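Local coordinates for protein DNA-directed RNA polymerase subunit Rpo11 (Thermoplasma acidophilum, PDB 1XPP) that probably serves as the Rpo11 subunit of archaeal RNA polymerase, which transcribes DNA into RNA, and belongs to the same family as eukaryotic RPB11, at residues I65-K70 with S76-A81. Residues are numbered along the deposited sequence; the frame is centred on the assembly and turned at random.
Sequences IYVRVK and SAIKRA
Val67 meets Ile78 and Ala77 with its two methyl branches. Its CG2 reaches the CG1-CD1 arm of Ile78, 3.9 Å from CG1 of that residue, and the two side chains meet at a slant. Val67 CG1 lies anti to the backbone N (chi1 -180°), which directs it to Ala77 CB, 4.2 Å away. The Ala77 methyl is shared. Val69, two residues on along the strand, also touches it, CG1 to Ala77 CB at 3.8 Å. Ile78 is likewise shared, because the extended arm that meets Val67 ends at CD1, 4.2 Å from Ile65 CD1. Ile65, Val67 and Val69 are alternate residues on one face of strand 64-69. Segment 76-81 of helix 74-105 runs at 110° to strand 65-69, with the axes 9.4 Å apart. The contact thus joins sheet to long helix in the Rpb3/Rpb11 dimerisation domain. Tyr66 and Arg68 point away from the helix, and Arg68 forms salt bridges with Asp49 and Glu50. Ile65 also packs on Leu38 and Val39 of helix 32-42. Ile78 packs on Phe96 of a second copy of this protein, at the interface between the two copies. All five touching residues are buried and apolar. Their fit rests on methyl packing, not on directional bonds.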
loop_
_atom_site.group_PDB
_atom_site.type_symbol
_atom_site.label_atom_id
_atom_site.label_comp_id
_atom_site.label_asym_id
_atom_site.label_seq_id
_atom_site.Cartn_x
_atom_site.Cartn_y
_atom_site.Cartn_z
ATOM N N ILE D 65 8.081 -13.610 -3.270
ATOM C CA ILE D 65 9.109 -14.484 -2.730
ATOM C C ILE D 65 8.696 -15.935 -2.925
ATOM O O ILE D 65 7.511 -16.260 -2.903
ATOM C CB ILE D 65 9.441 -14.178 -1.225
ATOM C CG1 ILE D 65 8.245 -14.436 -0.313
ATOM C CG2 ILE D 65 9.949 -12.770 -1.054
ATOM C CD1 ILE D 65 8.625 -14.545 1.166
ATOM N N TYR D 66 9.700 -16.788 -3.174
ATOM C CA TYR D 66 9.518 -18.203 -3.428
ATOM C C TYR D 66 10.436 -18.978 -2.469
ATOM O O TYR D 66 11.621 -18.659 -2.335
ATOM C CB TYR D 66 9.978 -18.515 -4.853
ATOM C CG TYR D 66 10.133 -19.988 -5.147
ATOM C CD1 TYR D 66 9.031 -20.852 -5.097
ATOM C CD2 TYR D 66 11.372 -20.513 -5.426
ATOM C CE1 TYR D 66 9.190 -22.213 -5.380
ATOM C CE2 TYR D 66 11.534 -21.863 -5.706
ATOM C CZ TYR D 66 10.445 -22.685 -5.683
ATOM O OH TYR D 66 10.629 -24.025 -5.943
ATOM N N VAL D 67 9.870 -19.985 -1.819
ATOM C CA VAL D 67 10.638 -20.790 -0.872
ATOM C C VAL D 67 10.342 -22.252 -1.157
ATOM O O VAL D 67 9.177 -22.637 -1.251
ATOM C CB VAL D 67 10.230 -20.465 0.610
ATOM C CG1 VAL D 67 11.030 -21.301 1.591
ATOM C CG2 VAL D 67 10.422 -18.968 0.925
ATOM N N ARG D 68 11.398 -23.035 -1.295
ATOM C CA ARG D 68 11.274 -24.496 -1.348
ATOM C C ARG D 68 12.106 -25.124 -0.230
ATOM O O ARG D 68 13.245 -24.764 -0.027
ATOM C CB ARG D 68 11.719 -25.045 -2.697
ATOM C CG ARG D 68 11.594 -26.587 -2.815
ATOM C CD ARG D 68 11.905 -27.074 -4.240
ATOM N NE ARG D 68 13.027 -26.359 -4.839
ATOM C CZ ARG D 68 14.268 -26.829 -4.927
ATOM N NH1 ARG D 68 14.568 -28.037 -4.468
ATOM N NH2 ARG D 68 15.217 -26.090 -5.489
ATOM N N VAL D 69 11.508 -26.097 0.454
ATOM C CA VAL D 69 12.151 -26.761 1.596
ATOM C C VAL D 69 12.585 -28.210 1.266
ATOM O O VAL D 69 11.949 -28.872 0.425
ATOM C CB VAL D 69 11.206 -26.720 2.842
ATOM C CG1 VAL D 69 10.978 -25.242 3.300
ATOM C CG2 VAL D 69 9.882 -27.386 2.589
ATOM N N LYS D 70 13.671 -28.658 1.902
ATOM C CA LYS D 70 14.029 -30.107 1.921
ATOM C C LYS D 70 13.109 -30.894 2.858
ATOM O O LYS D 70 12.843 -32.082 2.628
ATOM C CB LYS D 70 15.451 -30.360 2.425
ATOM C CG LYS D 70 16.556 -29.468 1.923
ATOM C CD LYS D 70 17.776 -29.582 2.844
ATOM C CE LYS D 70 18.913 -28.723 2.360
ATOM N NZ LYS D 70 19.806 -28.310 3.492
ATOM N N SER D 76 6.313 -22.834 7.191
ATOM C CA SER D 76 7.095 -22.871 8.444
ATOM C C SER D 76 8.476 -22.224 8.345
ATOM O O SER D 76 8.942 -21.578 9.308
ATOM C CB SER D 76 7.237 -24.313 8.956
ATOM O OG SER D 76 5.924 -24.782 9.209
ATOM N N ALA D 77 9.155 -22.396 7.211
ATOM C CA ALA D 77 10.462 -21.806 7.014
ATOM C C ALA D 77 10.302 -20.287 7.023
ATOM O O ALA D 77 11.104 -19.582 7.626
ATOM C CB ALA D 77 11.138 -22.301 5.699
ATOM N N ILE D 78 9.267 -19.774 6.365
ATOM C CA ILE D 78 9.012 -18.333 6.406
ATOM C C ILE D 78 8.759 -17.870 7.860
ATOM O O ILE D 78 9.385 -16.900 8.320
ATOM C CB ILE D 78 7.868 -17.918 5.495
ATOM C CG1 ILE D 78 8.262 -18.234 4.043
ATOM C CG2 ILE D 78 7.504 -16.428 5.766
ATOM C CD1 ILE D 78 7.154 -18.030 3.016
ATOM N N LYS D 79 7.901 -18.587 8.576
ATOM C CA LYS D 79 7.614 -18.217 9.971
ATOM C C LYS D 79 8.893 -18.201 10.818
ATOM O O LYS D 79 9.111 -17.240 11.578
ATOM C CB LYS D 79 6.582 -19.150 10.614
ATOM C CG LYS D 79 6.213 -18.701 12.050
ATOM C CD LYS D 79 5.127 -19.553 12.681
ATOM C CE LYS D 79 4.862 -19.052 14.113
ATOM N NZ LYS D 79 3.918 -20.010 14.775
ATOM N N ARG D 80 9.717 -19.245 10.737
ATOM C CA ARG D 80 10.964 -19.279 11.536
ATOM C C ARG D 80 11.800 -18.031 11.318
ATOM O O ARG D 80 12.335 -17.407 12.276
ATOM C CB ARG D 80 11.790 -20.550 11.240
ATOM C CG ARG D 80 11.072 -21.838 11.750
ATOM C CD ARG D 80 11.970 -23.089 11.606
ATOM N NE ARG D 80 12.356 -23.448 10.234
ATOM C CZ ARG D 80 11.647 -24.265 9.458
ATOM N NH1 ARG D 80 10.484 -24.769 9.874
ATOM N NH2 ARG D 80 12.106 -24.550 8.233
ATOM N N ALA D 81 11.935 -17.647 10.045
ATOM C CA ALA D 81 12.755 -16.489 9.714
ATOM C C ALA D 81 12.189 -15.185 10.223
ATOM O O ALA D 81 12.955 -14.339 10.722
ATOM C CB ALA D 81 12.971 -16.392 8.211
#